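Putative hydrolase (Acinetobacter sp. NBRC 100985, PDB 4XUK) probably hydrolyses organophosphate triesters and lactones, as a zinc-dependent member of the metallo-beta-lactamase superfamily. Local coordinates at residues 196-201 / 236-241; 29-34 / 232-237; 216-221 / 262-267. The protein carries 2 engineered substitutions. One frame throughout, in Å; residues are numbered along the deposited sequence.

Contact 1 (196-201 / 236-241); sequences GHTPGH and YDIDPK. With ZN (zinc ion), chain D.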
ATOM      1  N   GLY A 196       3.841   6.420 -27.652  1.00 19.08           N
ATOM      2  CA  GLY A 196       2.544   7.069 -27.675  1.00 19.51           C
ATOM      3  C   GLY A 196       2.573   8.216 -26.696  1.00 19.39           C
ATOM      4  O   GLY A 196       2.423   9.380 -27.074  1.00 19.94           O
ATOM      5  N   HIS A 197       2.764   7.881 -25.422  1.00 18.27           N
ATOM      6  CA  HIS A 197       2.929   8.899 -24.395  1.00 18.67           C
ATOM      7  C   HIS A 197       4.014   9.890 -24.802  1.00 17.85           C
ATOM      8  O   HIS A 197       3.851  11.096 -24.644  1.00 18.48           O
ATOM      9  CB  HIS A 197       3.281   8.254 -23.060  1.00 18.47           C
ATOM     10  CG  HIS A 197       3.497   9.236 -21.958  1.00 16.30           C
ATOM     11  ND1 HIS A 197       2.492  10.039 -21.460  1.00 17.29           N
ATOM     12  CD2 HIS A 197       4.608   9.534 -21.242  1.00 18.21           C
ATOM     13  CE1 HIS A 197       2.981  10.790 -20.485  1.00 14.29           C
ATOM     14  NE2 HIS A 197       4.259  10.501 -20.336  1.00 20.63           N
ATOM     15  N   THR A 198       5.124   9.367 -25.320  1.00 17.93           N
ATOM     16  CA  THR A 198       6.124  10.175 -26.016  1.00 18.48           C
ATOM     17  C   THR A 198       6.551   9.359 -27.219  1.00 18.22           C
ATOM     18  O   THR A 198       6.348   8.143 -27.237  1.00 19.21           O
ATOM     19  CB  THR A 198       7.377  10.473 -25.153  1.00 18.19           C
ATOM     20  OG1 THR A 198       8.092   9.260 -24.905  1.00 20.22           O
ATOM     21  CG2 THR A 198       7.002  11.157 -23.833  1.00 16.54           C
ATOM     22  N   PRO A 199       7.164  10.008 -28.222  1.00 22.06           N
ATOM     23  CA  PRO A 199       7.445   9.247 -29.447  1.00 21.81           C
ATOM     24  C   PRO A 199       8.423   8.085 -29.258  1.00 19.73           C
ATOM     25  O   PRO A 199       8.414   7.165 -30.080  1.00 22.76           O
ATOM     26  CB  PRO A 199       8.013  10.309 -30.392  1.00 20.22           C
ATOM     27  CG  PRO A 199       7.405  11.598 -29.913  1.00 20.02           C
ATOM     28  CD  PRO A 199       7.366  11.458 -28.412  1.00 18.47           C
ATOM     29  N   GLY A 200       9.233   8.106 -28.200  1.00 18.97           N
ATOM     30  CA  GLY A 200      10.197   7.039 -27.977  1.00 19.96           C
ATOM     31  C   GLY A 200      10.073   6.402 -26.603  1.00 20.79           C
ATOM     32  O   GLY A 200      11.059   5.907 -26.041  1.00 19.23           O
ATOM     33  N   HIS A 201       8.856   6.403 -26.064  1.00 20.55           N
ATOM     34  CA  HIS A 201       8.618   5.806 -24.755  1.00 18.23           C
ATOM     35  C   HIS A 201       8.852   4.310 -24.829  1.00 17.99           C
ATOM     36  O   HIS A 201       8.323   3.641 -25.718  1.00 18.81           O
ATOM     37  CB  HIS A 201       7.193   6.099 -24.273  1.00 17.77           C
ATOM     38  CG  HIS A 201       6.949   5.704 -22.850  1.00 16.74           C
ATOM     39  ND1 HIS A 201       6.676   4.407 -22.472  1.00 17.67           N
ATOM     40  CD2 HIS A 201       6.949   6.436 -21.710  1.00 15.71           C
ATOM     41  CE1 HIS A 201       6.511   4.359 -21.160  1.00 17.25           C
ATOM     42  NE2 HIS A 201       6.677   5.574 -20.674  1.00 16.72           N
ATOM     43  N   TYR A 236      -1.243  14.607 -20.845  1.00 21.73           N
ATOM     44  CA  TYR A 236       0.210  14.482 -20.896  1.00 21.48           C
ATOM     45  C   TYR A 236       0.712  13.679 -22.106  1.00 20.07           C
ATOM     46  O   TYR A 236       1.888  13.796 -22.486  1.00 24.21           O
ATOM     47  CB  TYR A 236       0.750  13.829 -19.605  1.00 21.71           C
ATOM     48  CG  TYR A 236       0.411  14.563 -18.316  1.00 23.68           C
ATOM     49  CD1 TYR A 236       0.484  15.946 -18.234  1.00 27.61           C
ATOM     50  CD2 TYR A 236       0.029  13.857 -17.179  1.00 27.50           C
ATOM     51  CE1 TYR A 236       0.174  16.606 -17.058  1.00 34.39           C
ATOM     52  CE2 TYR A 236      -0.278  14.511 -16.003  1.00 32.18           C
ATOM     53  CZ  TYR A 236      -0.202  15.886 -15.951  1.00 32.71           C
ATOM     54  OH  TYR A 236      -0.502  16.542 -14.781  1.00 43.18           O
ATOM     55  N   ASP A 237      -0.142  12.831 -22.671  1.00 15.65           N
ATOM     56  CA  ASP A 237       0.236  12.019 -23.824  1.00 19.82           C
ATOM     57  C   ASP A 237       0.518  12.924 -25.025  1.00 22.66           C
ATOM     58  O   ASP A 237      -0.281  13.801 -25.341  1.00 21.79           O
ATOM     59  CB  ASP A 237      -0.888  11.032 -24.184  1.00 20.22           C
ATOM     60  CG  ASP A 237      -1.098   9.964 -23.130  1.00 22.60           C
ATOM     61  OD1 ASP A 237      -0.153   9.670 -22.366  1.00 20.86           O
ATOM     62  OD2 ASP A 237      -2.211   9.394 -23.064  1.00 18.45           O
ATOM     63  N   ILE A 238       1.653  12.730 -25.691  1.00 22.57           N
ATOM     64  CA  ILE A 238       1.936  13.509 -26.906  1.00 21.08           C
ATOM     65  C   ILE A 238       1.089  12.985 -28.070  1.00 22.69           C
ATOM     66  O   ILE A 238       0.541  13.763 -28.873  1.00 25.34           O
ATOM     67  CB  ILE A 238       3.445  13.515 -27.260  1.00 19.83           C
ATOM     68  CG1 ILE A 238       4.220  14.337 -26.221  1.00 24.47           C
ATOM     69  CG2 ILE A 238       3.666  14.101 -28.652  1.00 20.08           C
ATOM     70  CD1 ILE A 238       5.714  14.235 -26.331  1.00 20.57           C
ATOM     71  N   ASP A 239       0.967  11.666 -28.160  1.00 20.80           N
ATOM     72  CA  ASP A 239       0.015  11.067 -29.096  1.00 23.98           C
ATOM     73  C   ASP A 239      -0.971  10.224 -28.294  1.00 24.43           C
ATOM     74  O   ASP A 239      -0.715   9.046 -28.027  1.00 21.75           O
ATOM     75  CB  ASP A 239       0.744  10.203 -30.127  1.00 25.52           C
ATOM     76  CG  ASP A 239      -0.181   9.651 -31.215  1.00 30.87           C
ATOM     77  OD1 ASP A 239      -1.405   9.520 -30.999  1.00 29.13           O
ATOM     78  OD2 ASP A 239       0.335   9.323 -32.301  1.00 33.26           O
ATOM     79  N   PRO A 240      -2.103  10.829 -27.900  1.00 25.47           N
ATOM     80  CA  PRO A 240      -3.081  10.137 -27.048  1.00 24.45           C
ATOM     81  C   PRO A 240      -3.679   8.883 -27.677  1.00 23.81           C
ATOM     82  O   PRO A 240      -3.920   7.910 -26.962  1.00 20.91           O
ATOM     83  CB  PRO A 240      -4.172  11.195 -26.819  1.00 26.79           C
ATOM     84  CG  PRO A 240      -3.883  12.306 -27.788  1.00 30.38           C
ATOM     85  CD  PRO A 240      -2.414  12.261 -28.046  1.00 25.31           C
ATOM     86  N   LYS A 241      -3.925   8.904 -28.964  1.00 22.97           N
ATOM     87  CA  LYS A 241      -4.447   7.743 -29.597  1.00 26.01           C
ATOM     88  C   LYS A 241      -3.509   6.569 -29.540  1.00 25.59           C
ATOM     89  O   LYS A 241      -3.900   5.511 -29.204  1.00 26.49           O
ATOM     90  CB  LYS A 241      -4.867   8.004 -31.032  1.00 26.34           C
ATOM     91  CG  LYS A 241      -6.289   7.588 -31.291  1.00 31.47           C
ATOM     92  CD  LYS A 241      -7.287   8.238 -30.318  1.00 35.83           C
ATOM     93  CE  LYS A 241      -7.402   7.583 -28.923  1.00 32.04           C
ATOM     94  NZ  LYS A 241      -8.442   6.592 -28.736  1.00 22.83           N
TER
HETATM   95 ZN    ZN D 402       5.674  11.207 -18.863  1.00 20.00          ZN
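The dinuclear zinc site of the metallo-beta-lactamase fold takes one of its ligands, His197, from this contact, and Asp237 on the facing segment holds that ligand from behind. The ring is used at both nitrogens: NE2 of His197 binds one zinc ion at 2.2 Å, while ND1 of His197 donates to OD1 of Asp237 over 2.8 Å. The N-H...O angle of 167° makes this second bond nearly straight. OD1 lies almost in the imidazole plane and is met nearly along its own C-O bond, whereas the carboxylate as a whole stands about perpendicular to the ring. CG of His197 lies anti to the backbone N and beside the carbonyl carbon (chi1 179°), which sets the ring between zinc and carboxylate. Such a second-shell carboxylate fixes the rotation of the ring and would be expected to make NE2 a stronger zinc donor.

His110, His108 and Asp218 complete this zinc site. The loop 196-201, between strands 189-193 and 202-208, is also tied by its backbone to the start of helix 240-257. Asp239 N donates to Gly196 O at 2.9 Å, and Ile238 N reaches His197 O, also at 2.9 Å. Gly196 has a backbone conformation (phi 142°) that calls for glycine. Asp239 occupies the N-cap position of the helix, its OD1 accepting from Lys242 N.

Apolar contact lies beyond these bonds. CD1 of Ile238 reaches CD of Pro199 at 3.8 Å, the two side chains crossing at about a right angle, and Phe139 of helix 134-141 touches both residues. CB of Tyr236 approaches CE1 of His197 at 3.9 Å.

Contact 2 (29-34 / 232-237); sequences NLFKDI and TAIEYD
Two backbone hydrogen bonds bind segment 29-34 to 232-237: Lys32 N donates to Ala233 O at 3.0 Å, nearly straight at 168°, and Glu235 N donates to Leu30 O at 2.9 Å. They flank Phe31 and Ile234 and define a single antiparallel beta bridge, with these two residues as its non-hydrogen-bonded pair, between two loops, one leading into helix 36-45 and the other into helix 240-257. CA of Ile234 adds a CA-H...O contact to Leu30 O. One water extends the pairing, donating to Lys32 O and accepting from Ala233 N. A type I turn begins at the bridge residue Ile234 and ends at Asp237.

Lys32 and Glu235 cross at about a right angle, but their charged ends do not meet: Lys32 NZ is 5.1 Å from Glu235 OE1, and it is the aliphatic CD of Lys32 that comes to 3.2 Å from that oxygen. At the inner end, CG2 of Thr232 packs on CG2 of Ile34 at 3.7 Å and near CB of Phe31, whose ring turns toward helices 225-228 and 36-45. At the other end, CD1 of Leu30 lies 3.1 Å from OH of Tyr236 and 3.5 Å from its CZ.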
ATOM      1  N   ASN A  29      -9.749  17.161 -15.074  1.00 19.62           N
ATOM      2  CA  ASN A  29      -9.904  17.562 -16.471  1.00 25.22           C
ATOM      3  C   ASN A  29      -8.795  17.045 -17.389  1.00 26.77           C
ATOM      4  O   ASN A  29      -8.921  17.108 -18.608  1.00 24.27           O
ATOM      5  CB  ASN A  29      -9.986  19.086 -16.598  1.00 26.77           C
ATOM      6  CG  ASN A  29     -11.256  19.653 -15.992  1.00 34.56           C
ATOM      7  OD1 ASN A  29     -11.208  20.517 -15.111  1.00 35.16           O
ATOM      8  ND2 ASN A  29     -12.401  19.168 -16.460  1.00 32.89           N
ATOM      9  N   LEU A  30      -7.698  16.557 -16.816  1.00 20.74           N
ATOM     10  CA  LEU A  30      -6.612  16.028 -17.642  1.00 20.33           C
ATOM     11  C   LEU A  30      -7.002  14.710 -18.309  1.00 20.37           C
ATOM     12  O   LEU A  30      -6.397  14.311 -19.306  1.00 22.36           O
ATOM     13  CB  LEU A  30      -5.324  15.878 -16.828  1.00 22.68           C
ATOM     14  CG  LEU A  30      -4.718  17.172 -16.288  1.00 25.46           C
ATOM     15  CD1 LEU A  30      -3.479  16.879 -15.458  1.00 22.55           C
ATOM     16  CD2 LEU A  30      -4.381  18.148 -17.414  1.00 27.06           C
ATOM     17  N   PHE A  31      -8.019  14.038 -17.772  1.00 22.48           N
ATOM     18  CA  PHE A  31      -8.520  12.826 -18.410  1.00 21.77           C
ATOM     19  C   PHE A  31      -9.323  13.222 -19.643  1.00 26.53           C
ATOM     20  O   PHE A  31     -10.230  14.049 -19.560  1.00 23.58           O
ATOM     21  CB  PHE A  31      -9.350  11.995 -17.433  1.00 20.51           C
ATOM     22  CG  PHE A  31      -8.534  11.401 -16.305  1.00 19.69           C
ATOM     23  CD1 PHE A  31      -7.576  10.426 -16.561  1.00 21.48           C
ATOM     24  CD2 PHE A  31      -8.719  11.825 -14.998  1.00 22.18           C
ATOM     25  CE1 PHE A  31      -6.817   9.886 -15.525  1.00 19.74           C
ATOM     26  CE2 PHE A  31      -7.973  11.291 -13.964  1.00 23.29           C
ATOM     27  CZ  PHE A  31      -7.024  10.318 -14.224  1.00 26.18           C
ATOM     28  N   LYS A  32      -9.011  12.629 -20.769  1.00 24.58           N
ATOM     29  CA  LYS A  32      -9.507  13.056 -22.061  1.00 27.34           C
ATOM     30  C   LYS A  32     -10.668  12.253 -22.576  1.00 29.46           C
ATOM     31  O   LYS A  32     -10.745  11.086 -22.375  1.00 26.66           O
ATOM     32  CB  LYS A  32      -8.385  12.996 -23.102  1.00 29.35           C
ATOM     33  CG  LYS A  32      -7.381  14.125 -23.068  1.00 33.42           C
ATOM     34  CD  LYS A  32      -7.151  14.718 -24.452  1.00 46.51           C
ATOM     35  CE  LYS A  32      -6.463  13.780 -25.424  1.00 42.10           C
ATOM     36  NZ  LYS A  32      -7.340  13.306 -26.516  1.00 40.90           N
ATOM     37  N   ASP A  33     -11.571  12.929 -23.258  1.00 33.46           N
ATOM     38  CA  ASP A  33     -12.673  12.291 -23.944  1.00 33.38           C
ATOM     39  C   ASP A  33     -13.451  11.308 -23.069  1.00 36.39           C
ATOM     40  O   ASP A  33     -13.740  10.215 -23.441  1.00 38.83           O
ATOM     41  CB  ASP A  33     -12.162  11.576 -25.158  1.00 32.87           C
ATOM     42  CG  ASP A  33     -11.774  12.475 -26.216  1.00 38.00           C
ATOM     43  OD1 ASP A  33     -11.703  13.667 -26.060  1.00 43.28           O
ATOM     44  OD2 ASP A  33     -11.543  11.966 -27.250  1.00 57.16           O
ATOM     45  N   ILE A  34     -13.742  11.736 -21.883  1.00 33.73           N
ATOM     46  CA  ILE A  34     -14.609  11.006 -20.976  1.00 26.94           C
ATOM     47  C   ILE A  34     -15.385  12.071 -20.226  1.00 25.04           C
ATOM     48  O   ILE A  34     -14.815  13.083 -19.828  1.00 26.69           O
ATOM     49  CB  ILE A  34     -13.793  10.050 -20.046  1.00 28.75           C
ATOM     50  CG1 ILE A  34     -14.707   9.300 -19.070  1.00 28.80           C
ATOM     51  CG2 ILE A  34     -12.676  10.797 -19.326  1.00 25.30           C
ATOM     52  CD1 ILE A  34     -14.124   7.966 -18.578  1.00 34.57           C
ATOM     53  N   THR A 232      -9.211   5.577 -21.718  1.00 20.28           N
ATOM     54  CA  THR A 232      -9.114   6.992 -21.362  1.00 21.39           C
ATOM     55  C   THR A 232      -7.690   7.539 -21.494  1.00 20.64           C
ATOM     56  O   THR A 232      -6.795   7.143 -20.752  1.00 19.01           O
ATOM     57  CB  THR A 232      -9.568   7.211 -19.900  1.00 23.67           C
ATOM     58  OG1 THR A 232     -10.860   6.616 -19.697  1.00 17.92           O
ATOM     59  CG2 THR A 232      -9.617   8.696 -19.558  1.00 21.74           C
ATOM     60  N   ALA A 233      -7.476   8.465 -22.420  1.00 23.84           N
ATOM     61  CA  ALA A 233      -6.166   9.092 -22.547  1.00 19.42           C
ATOM     62  C   ALA A 233      -5.977  10.186 -21.488  1.00 23.20           C
ATOM     63  O   ALA A 233      -6.916  10.550 -20.771  1.00 21.72           O
ATOM     64  CB  ALA A 233      -5.983   9.654 -23.947  1.00 24.20           C
ATOM     65  N   ILE A 234      -4.759  10.706 -21.383  1.00 19.54           N
ATOM     66  CA  ILE A 234      -4.513  11.840 -20.500  1.00 21.98           C
ATOM     67  C   ILE A 234      -3.816  12.931 -21.299  1.00 20.77           C
ATOM     68  O   ILE A 234      -3.138  12.637 -22.292  1.00 21.46           O
ATOM     69  CB  ILE A 234      -3.692  11.424 -19.248  1.00 22.33           C
ATOM     70  CG1 ILE A 234      -3.716  12.536 -18.194  1.00 22.39           C
ATOM     71  CG2 ILE A 234      -2.275  11.003 -19.642  1.00 18.44           C
ATOM     72  CD1 ILE A 234      -3.270  12.081 -16.819  1.00 24.15           C
ATOM     73  N   GLU A 235      -3.999  14.183 -20.885  1.00 19.85           N
ATOM     74  CA  GLU A 235      -3.456  15.333 -21.611  1.00 26.66           C
ATOM     75  C   GLU A 235      -1.923  15.322 -21.742  1.00 24.62           C
ATOM     76  O   GLU A 235      -1.372  15.963 -22.643  1.00 22.35           O
ATOM     77  CB  GLU A 235      -3.914  16.639 -20.951  1.00 30.86           C
ATOM     78  CG  GLU A 235      -4.133  17.780 -21.936  1.00 37.53           C
ATOM     79  CD  GLU A 235      -5.299  17.511 -22.876  1.00 41.53           C
ATOM     80  OE1 GLU A 235      -5.058  17.061 -24.017  1.00 41.05           O
ATOM     81  OE2 GLU A 235      -6.463  17.750 -22.476  1.00 48.61           O
ATOM     82  N   TYR A 236      -1.243  14.607 -20.845  1.00 21.73           N
ATOM     83  CA  TYR A 236       0.210  14.482 -20.896  1.00 21.48           C
ATOM     84  C   TYR A 236       0.712  13.679 -22.106  1.00 20.07           C
ATOM     85  O   TYR A 236       1.888  13.796 -22.486  1.00 24.21           O
ATOM     86  CB  TYR A 236       0.750  13.829 -19.605  1.00 21.71           C
ATOM     87  CG  TYR A 236       0.411  14.563 -18.316  1.00 23.68           C
ATOM     88  CD1 TYR A 236       0.484  15.946 -18.234  1.00 27.61           C
ATOM     89  CD2 TYR A 236       0.029  13.857 -17.179  1.00 27.50           C
ATOM     90  CE1 TYR A 236       0.174  16.606 -17.058  1.00 34.39           C
ATOM     91  CE2 TYR A 236      -0.278  14.511 -16.003  1.00 32.18           C
ATOM     92  CZ  TYR A 236      -0.202  15.886 -15.951  1.00 32.71           C
ATOM     93  OH  TYR A 236      -0.502  16.542 -14.781  1.00 43.18           O
ATOM     94  N   ASP A 237      -0.142  12.831 -22.671  1.00 15.65           N
ATOM     95  CA  ASP A 237       0.236  12.019 -23.824  1.00 19.82           C
ATOM     96  C   ASP A 237       0.518  12.924 -25.025  1.00 22.66           C
ATOM     97  O   ASP A 237      -0.281  13.801 -25.341  1.00 21.79           O
ATOM     98  CB  ASP A 237      -0.888  11.032 -24.184  1.00 20.22           C
ATOM     99  CG  ASP A 237      -1.098   9.964 -23.130  1.00 22.60           C
ATOM    100  OD1 ASP A 237      -0.153   9.670 -22.366  1.00 20.86           O
ATOM    101  OD2 ASP A 237      -2.211   9.394 -23.064  1.00 18.45           O
TER
HETATM  102  O   HOH W   1      -9.718   9.138 -24.118  1.00 31.77           O

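Contact 3 (216-221 / 262-267); sequences IGDIVH and AAPHLP. With ZN (zinc ion), chain C; ZN (zinc ion), chain D.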
ATOM      1  N   ILE A 216       6.946  -0.363 -16.376  1.00 18.58           N
ATOM      2  CA  ILE A 216       6.095   0.057 -17.497  1.00 20.17           C
ATOM      3  C   ILE A 216       6.201   1.511 -17.931  1.00 19.67           C
ATOM      4  O   ILE A 216       5.727   1.868 -19.010  1.00 18.77           O
ATOM      5  CB  ILE A 216       4.600  -0.235 -17.227  1.00 16.39           C
ATOM      6  CG1 ILE A 216       4.105   0.520 -15.992  1.00 19.06           C
ATOM      7  CG2 ILE A 216       4.376  -1.722 -17.063  1.00 17.85           C
ATOM      8  CD1 ILE A 216       2.575   0.599 -15.908  1.00 18.67           C
ATOM      9  N   GLY A 217       6.789   2.356 -17.094  1.00 15.91           N
ATOM     10  CA  GLY A 217       6.844   3.771 -17.407  1.00 16.83           C
ATOM     11  C   GLY A 217       5.448   4.377 -17.424  1.00 18.24           C
ATOM     12  O   GLY A 217       4.561   3.953 -16.670  1.00 18.96           O
ATOM     13  N   ASP A 218       5.247   5.363 -18.287  1.00 18.86           N
ATOM     14  CA  ASP A 218       4.029   6.162 -18.267  1.00 19.45           C
ATOM     15  C   ASP A 218       2.964   5.731 -19.276  1.00 18.00           C
ATOM     16  O   ASP A 218       2.365   6.572 -19.942  1.00 19.21           O
ATOM     17  CB  ASP A 218       4.372   7.627 -18.504  1.00 21.54           C
ATOM     18  CG  ASP A 218       4.947   8.292 -17.281  1.00 19.54           C
ATOM     19  OD1 ASP A 218       5.359   7.582 -16.334  1.00 15.42           O
ATOM     20  OD2 ASP A 218       4.958   9.528 -17.255  1.00 17.31           O
ATOM     21  N   ILE A 219       2.711   4.433 -19.373  1.00 17.31           N
ATOM     22  CA  ILE A 219       1.595   3.957 -20.180  1.00 14.74           C
ATOM     23  C   ILE A 219       0.304   4.085 -19.371  1.00 18.21           C
ATOM     24  O   ILE A 219      -0.778   3.743 -19.851  1.00 18.44           O
ATOM     25  CB  ILE A 219       1.791   2.503 -20.604  1.00 17.83           C
ATOM     26  CG1 ILE A 219       1.862   1.596 -19.372  1.00 19.85           C
ATOM     27  CG2 ILE A 219       3.070   2.367 -21.437  1.00 18.93           C
ATOM     28  CD1 ILE A 219       1.913   0.120 -19.709  1.00 19.58           C
ATOM     29  N   VAL A 220       0.423   4.581 -18.137  1.00 16.53           N
ATOM     30  CA  VAL A 220      -0.748   4.838 -17.301  1.00 13.77           C
ATOM     31  C   VAL A 220      -0.444   5.848 -16.187  1.00 18.30           C
ATOM     32  O   VAL A 220       0.691   5.904 -15.675  1.00 17.74           O
ATOM     33  CB  VAL A 220      -1.346   3.506 -16.749  1.00 17.73           C
ATOM     34  CG1 VAL A 220      -0.546   2.986 -15.551  1.00 15.72           C
ATOM     35  CG2 VAL A 220      -2.800   3.700 -16.381  1.00 19.35           C
ATOM     36  N   HIS A 221      -1.447   6.643 -15.810  1.00 16.38           N
ATOM     37  CA  HIS A 221      -1.254   7.708 -14.827  1.00 16.44           C
ATOM     38  C   HIS A 221      -2.177   7.622 -13.615  1.00 17.40           C
ATOM     39  O   HIS A 221      -2.240   8.555 -12.813  1.00 18.96           O
ATOM     40  CB  HIS A 221      -1.428   9.076 -15.484  1.00 16.67           C
ATOM     41  CG  HIS A 221      -0.265   9.489 -16.322  1.00 19.51           C
ATOM     42  ND1 HIS A 221       0.074   8.840 -17.488  1.00 20.05           N
ATOM     43  CD2 HIS A 221       0.660  10.463 -16.149  1.00 18.59           C
ATOM     44  CE1 HIS A 221       1.151   9.405 -18.006  1.00 17.66           C
ATOM     45  NE2 HIS A 221       1.526  10.388 -17.211  1.00 18.97           N
ATOM     46  N   ALA A 262       5.970  -2.564 -12.277  1.00 16.69           N
ATOM     47  CA  ALA A 262       6.486  -1.466 -11.474  1.00 15.71           C
ATOM     48  C   ALA A 262       6.227  -0.183 -12.252  1.00 18.71           C
ATOM     49  O   ALA A 262       6.732  -0.009 -13.359  1.00 16.60           O
ATOM     50  CB  ALA A 262       7.971  -1.650 -11.215  1.00 16.36           C
ATOM     51  N   ALA A 263       5.433   0.707 -11.676  1.00 15.51           N
ATOM     52  CA  ALA A 263       4.964   1.881 -12.409  1.00 15.78           C
ATOM     53  C   ALA A 263       5.297   3.186 -11.714  1.00 16.07           C
ATOM     54  O   ALA A 263       5.001   3.349 -10.526  1.00 16.59           O
ATOM     55  CB  ALA A 263       3.467   1.784 -12.612  1.00 15.77           C
ATOM     56  N   PRO A 264       5.856   4.156 -12.465  1.00 14.47           N
ATOM     57  CA  PRO A 264       6.195   5.433 -11.836  1.00 14.93           C
ATOM     58  C   PRO A 264       4.970   6.232 -11.382  1.00 16.27           C
ATOM     59  O   PRO A 264       5.118   7.039 -10.461  1.00 15.95           O
ATOM     60  CB  PRO A 264       6.945   6.191 -12.948  1.00 17.69           C
ATOM     61  CG  PRO A 264       6.465   5.581 -14.215  1.00 16.65           C
ATOM     62  CD  PRO A 264       6.252   4.119 -13.882  1.00 15.93           C
ATOM     63  N   HIS A 265       3.799   6.017 -11.985  1.00 16.85           N
ATOM     64  CA  HIS A 265       2.610   6.791 -11.592  1.00 15.24           C
ATOM     65  C   HIS A 265       1.445   6.005 -10.989  1.00 18.03           C
ATOM     66  O   HIS A 265       0.304   6.471 -11.040  1.00 16.04           O
ATOM     67  CB  HIS A 265       2.104   7.622 -12.782  1.00 17.88           C
ATOM     68  CG  HIS A 265       3.055   8.694 -13.198  1.00 17.88           C
ATOM     69  ND1 HIS A 265       3.748   9.458 -12.287  1.00 20.46           N
ATOM     70  CD2 HIS A 265       3.441   9.117 -14.428  1.00 16.45           C
ATOM     71  CE1 HIS A 265       4.525  10.310 -12.940  1.00 17.25           C
ATOM     72  NE2 HIS A 265       4.346  10.126 -14.234  1.00 20.17           N
ATOM     73  N   LEU A 266       1.711   4.828 -10.426  1.00 16.44           N
ATOM     74  CA  LEU A 266       0.686   4.131  -9.644  1.00 15.35           C
ATOM     75  C   LEU A 266       1.047   4.313  -8.169  1.00 16.40           C
ATOM     76  O   LEU A 266       2.201   4.619  -7.859  1.00 16.33           O
ATOM     77  CB  LEU A 266       0.591   2.650 -10.059  1.00 16.30           C
ATOM     78  CG  LEU A 266       0.078   2.468 -11.491  1.00 18.93           C
ATOM     79  CD1 LEU A 266       0.022   0.999 -11.928  1.00 17.42           C
ATOM     80  CD2 LEU A 266      -1.274   3.120 -11.647  1.00 19.67           C
ATOM     81  N   PRO A 267       0.062   4.182  -7.256  1.00 16.38           N
ATOM     82  CA  PRO A 267       0.298   4.523  -5.844  1.00 15.39           C
ATOM     83  C   PRO A 267       1.523   3.849  -5.239  1.00 17.67           C
ATOM     84  O   PRO A 267       1.615   2.604  -5.245  1.00 16.27           O
ATOM     85  CB  PRO A 267      -0.981   4.039  -5.157  1.00 18.42           C
ATOM     86  CG  PRO A 267      -2.045   4.245  -6.214  1.00 22.22           C
ATOM     87  CD  PRO A 267      -1.356   3.863  -7.512  1.00 15.26           C
TER
HETATM   88 ZN    ZN C 401       5.765  10.844 -15.781  1.00 20.00          ZN
HETATM   89 ZN    ZN D 402       5.674  11.207 -18.863  1.00 20.00          ZN
HETATM   90  O   HOH W   2       2.850   4.635 -14.444  1.00 16.37           O
HETATM   91  O   HOH W   3       8.524   1.763 -14.736  1.00 18.19           O
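One direct backbone hydrogen bond joins the segments, Ile216 N donating to Ala262 O at 3.0 Å where strand 211-215 has just ended, beside the last residue of the parallel strand 260-262. Ala262 O also accepts from a water that takes the N-H of Gly217; farther on, a second water donates to both Gly217 O and Val220 O and accepts from His265 N.

The two segments then converge on metal. OD2 of Asp218 lies 2.1 Å from the zinc ion that His265 NE2 also binds, at 2.2 Å, and 2.4 Å from the other zinc ion. A single carboxylate oxygen therefore bridges the pair. The second oxygen, OD1, sits 3.1 Å from CD2 of His265 and equally close to CG of Pro264, with the carboxylate and imidazole planes 47° apart. CG of Asp218 is anti to its carbonyl carbon (chi1 -77°), an orientation that brings OD2 to the metals while OD1 abuts these two residues. ND1 of His265 is hydrogen-bonded outside the segments, with Ser57 as its polar partner.

His221 runs alongside His265, and CD2 of His265 lies over one face of the His221 ring, 3.5 Å from its CD2. Away from the metals, CD1 of Ile216 packs on CB of Ala263, and Val220 and Leu266 cross at about a right angle, CG1 of Val220 against CD2 of Leu266. Asp112 and His113 complete the zinc site of His265; a bridging aspartate and a histidine supplied by loops that follow the neighbouring parallel strands 211-215 and 260-262 characterise the binuclear centre of metallo-beta-lactamase-fold hydrolases.

In the fold
Along the chain the segments run 29-34, 196-201, 216-221, 232-237 overlapping 236-241, and 262-267, so contact 3 crosses both others. Contacts 1 and 2, centres about 12 Å apart, share Tyr236 and Asp237; Pro240, opening helix 240-257, packs on Lys32 and Ala233. Contact 3, about 5 Å from the centre of the chain, lies about 14 Å from contact 1 and 15 Å from contact 2, between centres. Strands 202-208, 211-215 and 260-262, which border contacts 1 and 3, lie in one mixed sheet. These contacts converge on one zinc ion and are joined by a probable His201 NE2 to Asp218 N hydrogen bond. Segment 232-237, which holds loop 29-34, packs through Tyr236 and Ile234 on His221.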